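Local coordinates for nitronate monooxygenase family protein (Pseudomonas aeruginosa, PDB 4QIT) that uses molecular oxygen and bound FMN to denitrify alkyl nitronates oxidatively, most efficiently the toxin propionate 3-nitronate, at residues P32-A37 / L342-L347; R90-Y95 / P306-A311; A168-A173 / G191-E196; L338-P343 / R349-E354. The protein carries 1 engineered substitution. All blocks are in the same frame, centred on the assembly; numbering follows the deposited sequence.

Interaction 1 of 4, residues P32-A37 / L342-L347; sequences PALAAA and LPAAEL
The backbone N of A344 hydrogen-bonds to OE1 of E253, just where A344 meets L34 and A37. A344 begins helix 344-355, and P343 before it holds the N-cap position. The carboxylate therefore faces the start of a helix, where its negative charge is probably favoured. L34 also packs against E253, so this one acidic side chain serves both segments.

Between the two segments the contact is apolar. L34 reaches A344 with one branch only. Its CG is anti to the backbone N (chi1 175°), and this carries CD1 to 3.5 Å from A344 CB. A37 CB, from the same helix as L34, lies 3.9 Å from A344 CB. A344 CB is thus touched by two side chains of 32-37, one turn apart.

In the TIM barrel, helix 32-41 is the crossover between the parallel strands 21-23 and 45-48. Helix 344-355, the last of the chain, packs against it here. L34 also touches Q23 on strand 21-23, and its side chain lies about 9 Å from the bound FMN.

The facing residues are small, and the backbones come close. A37 CA and A345 CA are 5.4 Å apart. A345 CB sits 4.2 Å from A37 O, a plain van der Waals contact. Further along, V38 and A41 of helix 32-41 continue the packing, V38 against A344 and A41 against A345.

Interaction 2 of 4, residues R90-Y95 / P306-A311; sequences RAWLDY and PFVYDA
W92 and L93 of helix 86-101 pack on V308 and A311 of helix 307-320. Both helices belong to a TIM-barrel enzyme. Helix 86-101 lies in the long connection between barrel strands 72-77 and 135-139. Helix 307-320 comes after the last barrel strand, 241-244. The short segments run roughly parallel, with axes 10.9 Å apart at closest approach and a crossing angle of -29°. Side chains, not backbones, bridge this distance.

The aliphatic contact is a single pair of methyls. L93 CD2 comes within 4.1 Å of A311 CB. L96, one turn along helix 86-101, touches A311 as well.

A polar tie holds the second helix from outside the contact. D310 OD2 accepts a hydrogen bond from the backbone N of K112. That bond links the helix to the loop that follows helix 86-101. P306, which follows a cis peptide bond, is the residue just before the helix.

The aromatic contacts come from the indole of W92. A chi1 of -171° sends the indole toward helix 307-320, and a chi2 of -106° puts its CD1-NE1 edge in front. L302, in the loop before that helix, also packs on the indole. A311 CB lies near the ring plane, at the edge, 4.2 Å from W92 CD1. V308 CG1 approaches obliquely and stops 4.2 Å from W92 NE1.

Interaction 3 of 4, residues A168-A173 / G191-E196; sequences AALVEA and GVFEPE
The ring of F193 rests against L170 and V171, two neighbours on helix 165-173. This helix is the beta-alpha-beta crossover between TIM-barrel strands 157-162 and 178-182. F193 sits in the loop that follows the short strand 188-189.

L170 makes the closer contact. Its CD1 is 3.8 Å from F193 CD2 and 4.0 Å from F193 CE2, and its approach to the ring is oblique. L170 CB also lies 4.0 Å from F193 CE2. L170 and F193 lie alongside each other, pointing opposite ways. V171 takes another part of the ring: its CG2 lies near the ring plane, at the edge, 4.2 Å from F193 CZ. The contact is wholly apolar and partly buried. With chi1 at -77°, F193 CG stands anti to its carbonyl carbon, which places the ring against the helix.

Polar bonds to the loop backbone position the phenylalanine. F193 N is hydrogen-bonded to OE2 of E167, on the same helix as L170 and V171, so the helix holds both the side chain and the backbone of F193. R281 binds V192 O through NH1.

Further out, G191 N is hydrogen-bonded to OE1 of Q182, an FMN-binding residue. The loop is thereby linked to the cofactor pocket, although the F193 side chain itself stays about 10 Å from the FMN. G191 O lies in the plane of the F193 ring, at its edge, 3.4 Å from F193 CD1.

Interaction 4 of 4, residues L338-P343 / R349-E354; sequences LARELP and RTLVEE
The R340 side chain is bent at chi3 (-87°), while E354 runs extended beyond its CG. They reach toward each other from the loop and from the helix, and meet in a salt bridge. The grip is end-on and two-fold. R340 NH1 donates to E354 OE2 at 2.7 Å, and R340 NH2 donates to E354 OE1 at 3.0 Å. The second bond is nearly straight, at 174°, and uses the syn lone pair of E354 OE1. Guanidinium and carboxylate are nearly coplanar, 12° apart.

Two apolar groups lie on one side of the guanidinium plane. T350 CG2 is 3.6 Å from R340 NH1, and L351 CD2 is 3.8 Å from R340 NH2. Both approach obliquely. T350 OG1 is hydrogen-bonded to E346 O, one turn back on the same helix.

The bridge pins the loop before helix 344-355 to that helix. It also gathers a third piece of chain: M226 O binds R340 NH2, and G228 N binds E354 OE1. L338, in the same loop, packs on R209 of the second subunit.

Two parallel bonds fix the rotation of both charged groups. The paired charges and the extra partners probably favour an ionised E354.

Overall arrangement
All four contacts belong to one TIM-barrel domain. Interactions 1 and 4 are neighbours, with centres 11 Å apart. They share L342 and P343, and both use helix 344-355. Together they attach the C-terminal helix to helix 32-41 and to its own leading loop. Interaction 2 joins helices 86-101 and 307-320 on the opposite side of the chain's centre; the centres of interactions 1 and 2 are 36 Å apart. Those of 2 and 3 are 27 Å apart. Along the chain, interaction 1 spans interaction 2, which in turn spans interaction 3. Interaction 4 is local and follows 2 and 3. In interactions 1 and 3 a side chain, L34 and F193, lies about 9 and 10 Å from the FMN.

Interaction 1 of 4, residues P32-A37 / L342-L347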
loop_
_atom_site.group_PDB
_atom_site.type_symbol
_atom_site.label_atom_id
_atom_site.label_comp_id
_atom_site.label_asym_id
_atom_site.label_seq_id
_atom_site.Cartn_x
_atom_site.Cartn_y
_atom_site.Cartn_z
ATOM N N PRO A 32 20.949 -15.662 -15.422
ATOM C CA PRO A 32 21.095 -15.386 -16.854
ATOM C C PRO A 32 20.048 -16.097 -17.722
ATOM O O PRO A 32 19.577 -15.497 -18.695
ATOM C CB PRO A 32 22.509 -15.896 -17.158
ATOM C CG PRO A 32 23.247 -15.661 -15.877
ATOM C CD PRO A 32 22.237 -16.027 -14.802
ATOM N N ALA A 33 19.683 -17.334 -17.385
ATOM C CA ALA A 33 18.656 -18.046 -18.144
ATOM C C ALA A 33 17.304 -17.323 -18.097
ATOM O O ALA A 33 16.631 -17.205 -19.120
ATOM C CB ALA A 33 18.516 -19.480 -17.653
ATOM N N LEU A 34 16.912 -16.846 -16.916
ATOM C CA LEU A 34 15.636 -16.141 -16.779
ATOM C C LEU A 34 15.655 -14.836 -17.574
ATOM O O LEU A 34 14.721 -14.548 -18.334
ATOM C CB LEU A 34 15.315 -15.865 -15.300
ATOM C CG LEU A 34 14.057 -15.021 -15.090
ATOM C CD1 LEU A 34 12.833 -15.734 -15.621
ATOM C CD2 LEU A 34 13.882 -14.691 -13.613
ATOM N N ALA A 35 16.724 -14.056 -17.400
ATOM C CA ALA A 35 16.880 -12.783 -18.087
ATOM C C ALA A 35 16.844 -12.970 -19.602
ATOM O O ALA A 35 16.155 -12.233 -20.318
ATOM C CB ALA A 35 18.189 -12.094 -17.656
ATOM N N ALA A 36 17.577 -13.967 -20.094
ATOM C CA ALA A 36 17.668 -14.165 -21.537
ATOM C C ALA A 36 16.334 -14.602 -22.120
ATOM O O ALA A 36 15.975 -14.194 -23.225
ATOM C CB ALA A 36 18.745 -15.168 -21.867
ATOM N N ALA A 37 15.604 -15.428 -21.380
ATOM C CA ALA A 37 14.293 -15.886 -21.826
ATOM C C ALA A 37 13.324 -14.716 -22.000
ATOM O O ALA A 37 12.622 -14.613 -23.013
ATOM C CB ALA A 37 13.734 -16.928 -20.868
ATOM N N LEU A 342 5.087 -20.905 -15.171
ATOM C CA LEU A 342 5.232 -21.076 -16.615
ATOM C C LEU A 342 6.677 -20.836 -17.021
ATOM O O LEU A 342 7.385 -20.096 -16.351
ATOM C CB LEU A 342 4.358 -20.059 -17.349
ATOM C CG LEU A 342 2.845 -20.083 -17.143
ATOM C CD1 LEU A 342 2.225 -18.830 -17.744
ATOM C CD2 LEU A 342 2.245 -21.314 -17.797
ATOM N N PRO A 343 7.130 -21.461 -18.122
ATOM C CA PRO A 343 8.403 -21.042 -18.722
ATOM C C PRO A 343 8.357 -19.538 -18.961
ATOM O O PRO A 343 7.308 -19.010 -19.349
ATOM C CB PRO A 343 8.422 -21.792 -20.061
ATOM C CG PRO A 343 7.592 -23.010 -19.806
ATOM C CD PRO A 343 6.491 -22.559 -18.877
ATOM N N ALA A 344 9.466 -18.855 -18.703
ATOM C CA ALA A 344 9.461 -17.397 -18.722
ATOM C C ALA A 344 9.036 -16.783 -20.049
ATOM O O ALA A 344 8.324 -15.776 -20.064
ATOM C CB ALA A 344 10.813 -16.858 -18.277
ATOM N N ALA A 345 9.450 -17.393 -21.160
ATOM C CA ALA A 345 9.040 -16.913 -22.471
ATOM C C ALA A 345 7.522 -17.033 -22.639
ATOM O O ALA A 345 6.878 -16.103 -23.138
ATOM C CB ALA A 345 9.767 -17.676 -23.569
ATOM N N GLU A 346 6.953 -18.160 -22.212
ATOM C CA GLU A 346 5.495 -18.318 -22.226
ATOM C C GLU A 346 4.811 -17.295 -21.320
ATOM O O GLU A 346 3.776 -16.735 -21.678
ATOM C CB GLU A 346 5.058 -19.739 -21.839
ATOM C CG GLU A 346 3.527 -19.928 -21.889
ATOM C CD GLU A 346 3.051 -21.338 -21.535
ATOM O OE1 GLU A 346 3.883 -22.272 -21.427
ATOM O OE2 GLU A 346 1.821 -21.515 -21.366
ATOM N N LEU A 347 5.379 -17.047 -20.146
ATOM C CA LEU A 347 4.776 -16.048 -19.273
ATOM C C LEU A 347 4.800 -14.664 -19.929
ATOM O O LEU A 347 3.789 -13.964 -19.922
ATOM C CB LEU A 347 5.434 -16.035 -17.889
ATOM C CG LEU A 347 4.913 -14.938 -16.959
ATOM C CD1 LEU A 347 3.419 -15.095 -16.679
ATOM C CD2 LEU A 347 5.696 -14.915 -15.651
#

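Interaction 2 of 4, residues R90-Y95 / P306-A311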
loop_
_atom_site.group_PDB
_atom_site.type_symbol
_atom_site.label_atom_id
_atom_site.label_comp_id
_atom_site.label_asym_id
_atom_site.label_seq_id
_atom_site.Cartn_x
_atom_site.Cartn_y
_atom_site.Cartn_z
ATOM N N ARG A 90 27.990 -8.262 17.830
ATOM C CA ARG A 90 28.215 -9.312 18.817
ATOM C C ARG A 90 26.942 -9.567 19.625
ATOM O O ARG A 90 26.568 -10.714 19.852
ATOM C CB ARG A 90 29.373 -8.927 19.741
ATOM C CG ARG A 90 29.798 -10.006 20.725
ATOM C CD ARG A 90 31.097 -9.596 21.402
ATOM N NE ARG A 90 31.443 -10.440 22.543
ATOM C CZ ARG A 90 32.622 -10.406 23.157
ATOM N NH1 ARG A 90 33.567 -9.580 22.728
ATOM N NH2 ARG A 90 32.860 -11.204 24.190
ATOM N N ALA A 91 26.274 -8.490 20.036
ATOM C CA ALA A 91 25.032 -8.607 20.793
ATOM C C ALA A 91 23.923 -9.271 19.966
ATOM O O ALA A 91 23.110 -10.036 20.499
ATOM C CB ALA A 91 24.584 -7.236 21.307
ATOM N N TRP A 92 23.894 -8.968 18.668
ATOM C CA TRP A 92 22.898 -9.552 17.782
ATOM C C TRP A 92 23.125 -11.058 17.646
ATOM O O TRP A 92 22.183 -11.846 17.766
ATOM C CB TRP A 92 22.930 -8.868 16.413
ATOM C CG TRP A 92 21.788 -9.289 15.540
ATOM C CD1 TRP A 92 21.833 -10.122 14.456
ATOM C CD2 TRP A 92 20.424 -8.899 15.693
ATOM N NE1 TRP A 92 20.573 -10.275 13.926
ATOM C CE2 TRP A 92 19.687 -9.533 14.672
ATOM C CE3 TRP A 92 19.749 -8.077 16.605
ATOM C CZ2 TRP A 92 18.309 -9.368 14.530
ATOM C CZ3 TRP A 92 18.380 -7.911 16.465
ATOM C CH2 TRP A 92 17.671 -8.558 15.437
ATOM N N LEU A 93 24.374 -11.445 17.392
ATOM C CA LEU A 93 24.741 -12.856 17.321
ATOM C C LEU A 93 24.412 -13.601 18.619
ATOM O O LEU A 93 23.868 -14.700 18.581
ATOM C CB LEU A 93 26.224 -12.995 16.979
ATOM C CG LEU A 93 26.579 -12.548 15.560
ATOM C CD1 LEU A 93 28.083 -12.377 15.397
ATOM C CD2 LEU A 93 26.046 -13.557 14.555
ATOM N N ASP A 94 24.721 -12.994 19.764
ATOM C CA ASP A 94 24.405 -13.623 21.047
ATOM C C ASP A 94 22.904 -13.874 21.184
ATOM O O ASP A 94 22.470 -14.917 21.692
ATOM C CB ASP A 94 24.893 -12.756 22.215
ATOM C CG ASP A 94 26.405 -12.757 22.361
ATOM O OD1 ASP A 94 27.087 -13.566 21.694
ATOM O OD2 ASP A 94 26.911 -11.946 23.165
ATOM N N TYR A 95 22.113 -12.906 20.731
ATOM C CA TYR A 95 20.660 -13.022 20.728
ATOM C C TYR A 95 20.175 -14.178 19.854
ATOM O O TYR A 95 19.216 -14.869 20.208
ATOM C CB TYR A 95 20.017 -11.707 20.271
ATOM C CG TYR A 95 18.505 -11.748 20.271
ATOM C CD1 TYR A 95 17.790 -11.707 21.463
ATOM C CD2 TYR A 95 17.791 -11.830 19.083
ATOM C CE1 TYR A 95 16.405 -11.754 21.470
ATOM C CE2 TYR A 95 16.404 -11.874 19.081
ATOM C CZ TYR A 95 15.721 -11.836 20.279
ATOM O OH TYR A 95 14.347 -11.879 20.286
ATOM N N PRO A 306 24.432 -4.273 5.388
ATOM C CA PRO A 306 23.864 -5.607 5.217
ATOM C C PRO A 306 24.445 -6.645 6.195
ATOM O O PRO A 306 24.305 -7.860 5.967
ATOM C CB PRO A 306 24.299 -5.946 3.790
ATOM C CG PRO A 306 25.708 -5.384 3.735
ATOM C CD PRO A 306 25.687 -4.133 4.619
ATOM N N PHE A 307 25.099 -6.184 7.264
ATOM C CA PHE A 307 25.668 -7.092 8.252
ATOM C C PHE A 307 24.619 -8.024 8.841
ATOM O O PHE A 307 24.900 -9.197 9.096
ATOM C CB PHE A 307 26.388 -6.309 9.366
ATOM C CG PHE A 307 27.491 -5.421 8.864
ATOM C CD1 PHE A 307 28.772 -5.930 8.667
ATOM C CD2 PHE A 307 27.250 -4.080 8.588
ATOM C CE1 PHE A 307 29.790 -5.110 8.194
ATOM C CE2 PHE A 307 28.262 -3.257 8.118
ATOM C CZ PHE A 307 29.533 -3.777 7.918
ATOM N N VAL A 308 23.416 -7.506 9.083
ATOM C CA VAL A 308 22.320 -8.341 9.569
ATOM C C VAL A 308 22.063 -9.520 8.636
ATOM O O VAL A 308 21.894 -10.653 9.093
ATOM C CB VAL A 308 21.025 -7.527 9.759
ATOM C CG1 VAL A 308 19.872 -8.429 10.205
ATOM C CG2 VAL A 308 21.251 -6.414 10.766
ATOM N N TYR A 309 22.050 -9.263 7.327
ATOM C CA TYR A 309 21.821 -10.353 6.379
ATOM C C TYR A 309 22.926 -11.412 6.416
ATOM O O TYR A 309 22.658 -12.588 6.204
ATOM C CB TYR A 309 21.593 -9.829 4.952
ATOM C CG TYR A 309 20.791 -10.799 4.096
ATOM C CD1 TYR A 309 19.736 -11.515 4.643
ATOM C CD2 TYR A 309 21.083 -10.989 2.753
ATOM C CE1 TYR A 309 18.986 -12.397 3.883
ATOM C CE2 TYR A 309 20.333 -11.879 1.978
ATOM C CZ TYR A 309 19.285 -12.572 2.556
ATOM O OH TYR A 309 18.528 -13.456 1.814
ATOM N N ASP A 310 24.158 -11.005 6.703
ATOM C CA ASP A 310 25.247 -11.965 6.847
ATOM C C ASP A 310 24.949 -12.928 8.001
ATOM O O ASP A 310 25.162 -14.136 7.879
ATOM C CB ASP A 310 26.566 -11.220 7.071
ATOM C CG ASP A 310 27.781 -12.123 6.936
ATOM O OD1 ASP A 310 27.764 -13.043 6.091
ATOM O OD2 ASP A 310 28.767 -11.913 7.682
ATOM N N ALA A 311 24.429 -12.401 9.106
ATOM C CA ALA A 311 24.066 -13.243 10.240
ATOM C C ALA A 311 22.921 -14.188 9.858
ATOM O O ALA A 311 22.958 -15.389 10.141
ATOM C CB ALA A 311 23.687 -12.384 11.462
#

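Interaction 3 of 4, residues A168-A173 / G191-E196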
loop_
_atom_site.group_PDB
_atom_site.type_symbol
_atom_site.label_atom_id
_atom_site.label_comp_id
_atom_site.label_asym_id
_atom_site.label_seq_id
_atom_site.Cartn_x
_atom_site.Cartn_y
_atom_site.Cartn_z
ATOM N N ALA A 168 11.905 10.370 -6.139
ATOM C CA ALA A 168 11.848 10.529 -7.590
ATOM C C ALA A 168 12.540 11.822 -8.032
ATOM O O ALA A 168 13.180 11.850 -9.082
ATOM C CB ALA A 168 10.413 10.500 -8.071
ATOM N N ALA A 169 12.427 12.877 -7.225
ATOM C CA ALA A 169 13.109 14.139 -7.527
ATOM C C ALA A 169 14.626 13.961 -7.522
ATOM O O ALA A 169 15.340 14.569 -8.328
ATOM C CB ALA A 169 12.691 15.218 -6.543
ATOM N N LEU A 170 15.117 13.125 -6.614
ATOM C CA LEU A 170 16.546 12.839 -6.538
ATOM C C LEU A 170 16.995 12.004 -7.737
ATOM O O LEU A 170 18.107 12.174 -8.244
ATOM C CB LEU A 170 16.891 12.141 -5.214
ATOM C CG LEU A 170 16.612 12.951 -3.944
ATOM C CD1 LEU A 170 16.858 12.139 -2.670
ATOM C CD2 LEU A 170 17.463 14.215 -3.938
ATOM N N VAL A 171 16.127 11.109 -8.204
ATOM C CA VAL A 171 16.437 10.330 -9.393
ATOM C C VAL A 171 16.544 11.249 -10.603
ATOM O O VAL A 171 17.439 11.086 -11.443
ATOM C CB VAL A 171 15.379 9.235 -9.624
ATOM C CG1 VAL A 171 15.542 8.580 -11.001
ATOM C CG2 VAL A 171 15.486 8.203 -8.527
ATOM N N GLU A 172 15.637 12.219 -10.679
ATOM C CA GLU A 172 15.659 13.199 -11.757
ATOM C C GLU A 172 16.948 14.002 -11.709
ATOM O O GLU A 172 17.593 14.204 -12.738
ATOM C CB GLU A 172 14.449 14.135 -11.675
ATOM C CG GLU A 172 13.127 13.462 -11.981
ATOM C CD GLU A 172 11.932 14.331 -11.634
ATOM O OE1 GLU A 172 10.787 13.856 -11.805
ATOM O OE2 GLU A 172 12.134 15.484 -11.185
ATOM N N ALA A 173 17.334 14.433 -10.511
ATOM C CA ALA A 173 18.547 15.240 -10.347
ATOM C C ALA A 173 19.829 14.462 -10.661
ATOM O O ALA A 173 20.856 15.050 -11.015
ATOM C CB ALA A 173 18.611 15.830 -8.942
ATOM N N GLY A 191 12.761 0.055 -1.628
ATOM C CA GLY A 191 13.761 0.938 -2.209
ATOM C C GLY A 191 13.957 2.252 -1.477
ATOM O O GLY A 191 14.542 3.178 -2.039
ATOM N N VAL A 192 13.471 2.345 -0.238
ATOM C CA VAL A 192 13.572 3.569 0.560
ATOM C C VAL A 192 15.024 4.029 0.701
ATOM O O VAL A 192 15.897 3.236 1.065
ATOM C CB VAL A 192 12.978 3.358 1.963
ATOM C CG1 VAL A 192 13.119 4.647 2.794
ATOM C CG2 VAL A 192 11.526 2.934 1.879
ATOM N N PHE A 193 15.286 5.302 0.398
ATOM C CA PHE A 193 16.664 5.811 0.402
ATOM C C PHE A 193 17.237 5.894 1.816
ATOM O O PHE A 193 18.366 5.457 2.061
ATOM C CB PHE A 193 16.747 7.207 -0.240
ATOM C CG PHE A 193 16.683 7.218 -1.751
ATOM C CD1 PHE A 193 16.137 6.161 -2.470
ATOM C CD2 PHE A 193 17.159 8.322 -2.453
ATOM C CE1 PHE A 193 16.082 6.199 -3.864
ATOM C CE2 PHE A 193 17.111 8.366 -3.841
ATOM C CZ PHE A 193 16.566 7.298 -4.549
ATOM N N GLU A 194 16.455 6.476 2.722
ATOM C CA GLU A 194 16.900 6.749 4.085
ATOM C C GLU A 194 15.848 6.260 5.059
ATOM O O GLU A 194 15.011 7.035 5.520
ATOM C CB GLU A 194 17.121 8.258 4.273
ATOM C CG GLU A 194 18.209 8.837 3.375
ATOM C CD GLU A 194 18.408 10.326 3.566
ATOM O OE1 GLU A 194 17.478 11.102 3.260
ATOM O OE2 GLU A 194 19.498 10.720 4.025
ATOM N N PRO A 195 15.860 4.956 5.352
ATOM C CA PRO A 195 14.777 4.398 6.168
ATOM C C PRO A 195 14.747 4.947 7.594
ATOM O O PRO A 195 13.717 4.851 8.246
ATOM C CB PRO A 195 15.033 2.883 6.145
ATOM C CG PRO A 195 16.407 2.695 5.565
ATOM C CD PRO A 195 16.763 3.931 4.797
ATOM N N GLU A 196 15.845 5.538 8.059
ATOM C CA GLU A 196 15.851 6.161 9.384
ATOM C C GLU A 196 14.897 7.353 9.466
ATOM O O GLU A 196 14.509 7.773 10.560
ATOM C CB GLU A 196 17.271 6.577 9.790
ATOM C CG GLU A 196 17.872 7.689 8.951
ATOM C CD GLU A 196 18.638 7.178 7.745
ATOM O OE1 GLU A 196 18.406 6.027 7.316
ATOM O OE2 GLU A 196 19.489 7.932 7.227
#

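Interaction 4 of 4, residues L338-P343 / R349-E354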
loop_
_atom_site.group_PDB
_atom_site.type_symbol
_atom_site.label_atom_id
_atom_site.label_comp_id
_atom_site.label_asym_id
_atom_site.label_seq_id
_atom_site.Cartn_x
_atom_site.Cartn_y
_atom_site.Cartn_z
ATOM N N LEU A 338 -1.682 -14.606 -6.973
ATOM C CA LEU A 338 -1.957 -14.668 -8.407
ATOM C C LEU A 338 -0.774 -15.219 -9.212
ATOM O O LEU A 338 -0.779 -15.177 -10.452
ATOM C CB LEU A 338 -2.339 -13.287 -8.931
ATOM C CG LEU A 338 -3.460 -12.602 -8.150
ATOM C CD1 LEU A 338 -3.654 -11.173 -8.660
ATOM C CD2 LEU A 338 -4.738 -13.404 -8.243
ATOM N N ALA A 339 0.238 -15.728 -8.511
ATOM C CA ALA A 339 1.406 -16.309 -9.163
ATOM C C ALA A 339 1.040 -17.499 -10.039
ATOM O O ALA A 339 0.132 -18.279 -9.714
ATOM C CB ALA A 339 2.458 -16.704 -8.127
ATOM N N ARG A 340 1.736 -17.604 -11.166
ATOM C CA ARG A 340 1.590 -18.704 -12.110
ATOM C C ARG A 340 2.959 -19.334 -12.315
ATOM O O ARG A 340 3.988 -18.676 -12.124
ATOM C CB ARG A 340 1.059 -18.199 -13.449
ATOM C CG ARG A 340 -0.382 -17.737 -13.401
ATOM C CD ARG A 340 -0.838 -17.146 -14.727
ATOM N NE ARG A 340 -0.549 -15.716 -14.847
ATOM C CZ ARG A 340 -1.024 -14.950 -15.822
ATOM N NH1 ARG A 340 -1.801 -15.468 -16.768
ATOM N NH2 ARG A 340 -0.727 -13.662 -15.849
ATOM N N GLU A 341 2.960 -20.604 -12.716
ATOM C CA GLU A 341 4.189 -21.362 -12.961
ATOM C C GLU A 341 4.290 -21.686 -14.444
ATOM O O GLU A 341 3.647 -22.629 -14.921
ATOM C CB GLU A 341 4.191 -22.662 -12.150
ATOM C CG GLU A 341 5.448 -23.516 -12.351
ATOM C CD GLU A 341 5.482 -24.728 -11.443
ATOM O OE1 GLU A 341 4.401 -25.204 -11.037
ATOM O OE2 GLU A 341 6.590 -25.209 -11.127
ATOM N N LEU A 342 5.087 -20.905 -15.171
ATOM C CA LEU A 342 5.232 -21.076 -16.615
ATOM C C LEU A 342 6.677 -20.836 -17.021
ATOM O O LEU A 342 7.385 -20.096 -16.351
ATOM C CB LEU A 342 4.358 -20.059 -17.349
ATOM C CG LEU A 342 2.845 -20.083 -17.143
ATOM C CD1 LEU A 342 2.225 -18.830 -17.744
ATOM C CD2 LEU A 342 2.245 -21.314 -17.797
ATOM N N PRO A 343 7.130 -21.461 -18.122
ATOM C CA PRO A 343 8.403 -21.042 -18.722
ATOM C C PRO A 343 8.357 -19.538 -18.961
ATOM O O PRO A 343 7.308 -19.010 -19.349
ATOM C CB PRO A 343 8.422 -21.792 -20.061
ATOM C CG PRO A 343 7.592 -23.010 -19.806
ATOM C CD PRO A 343 6.491 -22.559 -18.877
ATOM N N ARG A 349 4.883 -13.943 -23.150
ATOM C CA ARG A 349 3.887 -14.054 -24.214
ATOM C C ARG A 349 2.466 -13.879 -23.672
ATOM O O ARG A 349 1.652 -13.136 -24.238
ATOM C CB ARG A 349 4.031 -15.441 -24.854
ATOM C CG ARG A 349 3.679 -15.560 -26.324
ATOM C CD ARG A 349 4.090 -16.943 -26.844
ATOM N NE ARG A 349 5.512 -17.175 -26.642
ATOM C CZ ARG A 349 6.053 -18.239 -26.046
ATOM N NH1 ARG A 349 5.305 -19.228 -25.573
ATOM N NH2 ARG A 349 7.369 -18.308 -25.930
ATOM N N THR A 350 2.182 -14.562 -22.569
ATOM C CA THR A 350 0.865 -14.538 -21.951
ATOM C C THR A 350 0.511 -13.143 -21.434
ATOM O O THR A 350 -0.613 -12.667 -21.617
ATOM C CB THR A 350 0.778 -15.572 -20.813
ATOM O OG1 THR A 350 0.996 -16.892 -21.348
ATOM C CG2 THR A 350 -0.584 -15.525 -20.153
ATOM N N LEU A 351 1.473 -12.493 -20.787
ATOM C CA LEU A 351 1.290 -11.118 -20.336
ATOM C C LEU A 351 0.990 -10.162 -21.481
ATOM O O LEU A 351 0.150 -9.269 -21.343
ATOM C CB LEU A 351 2.521 -10.646 -19.567
ATOM C CG LEU A 351 2.763 -11.367 -18.234
ATOM C CD1 LEU A 351 4.126 -10.977 -17.708
ATOM C CD2 LEU A 351 1.680 -11.031 -17.215
ATOM N N VAL A 352 1.664 -10.346 -22.613
ATOM C CA VAL A 352 1.403 -9.508 -23.782
ATOM C C VAL A 352 -0.003 -9.732 -24.340
ATOM O O VAL A 352 -0.694 -8.776 -24.700
ATOM C CB VAL A 352 2.458 -9.734 -24.885
ATOM C CG1 VAL A 352 2.067 -9.002 -26.170
ATOM C CG2 VAL A 352 3.831 -9.279 -24.386
ATOM N N GLU A 353 -0.437 -10.989 -24.394
ATOM C CA GLU A 353 -1.793 -11.299 -24.848
ATOM C C GLU A 353 -2.814 -10.645 -23.918
ATOM O O GLU A 353 -3.811 -10.068 -24.373
ATOM C CB GLU A 353 -2.021 -12.815 -24.897
ATOM C CG GLU A 353 -3.380 -13.210 -25.457
ATOM C CD GLU A 353 -3.713 -14.676 -25.231
ATOM O OE1 GLU A 353 -2.796 -15.452 -24.877
ATOM O OE2 GLU A 353 -4.894 -15.050 -25.404
ATOM N N GLU A 354 -2.560 -10.722 -22.614
ATOM C CA GLU A 354 -3.457 -10.129 -21.632
ATOM C C GLU A 354 -3.454 -8.599 -21.725
ATOM O O GLU A 354 -4.485 -7.961 -21.534
ATOM C CB GLU A 354 -3.096 -10.613 -20.213
ATOM C CG GLU A 354 -3.364 -12.098 -19.983
ATOM C CD GLU A 354 -2.796 -12.655 -18.679
ATOM O OE1 GLU A 354 -1.977 -11.977 -17.997
ATOM O OE2 GLU A 354 -3.159 -13.808 -18.342
#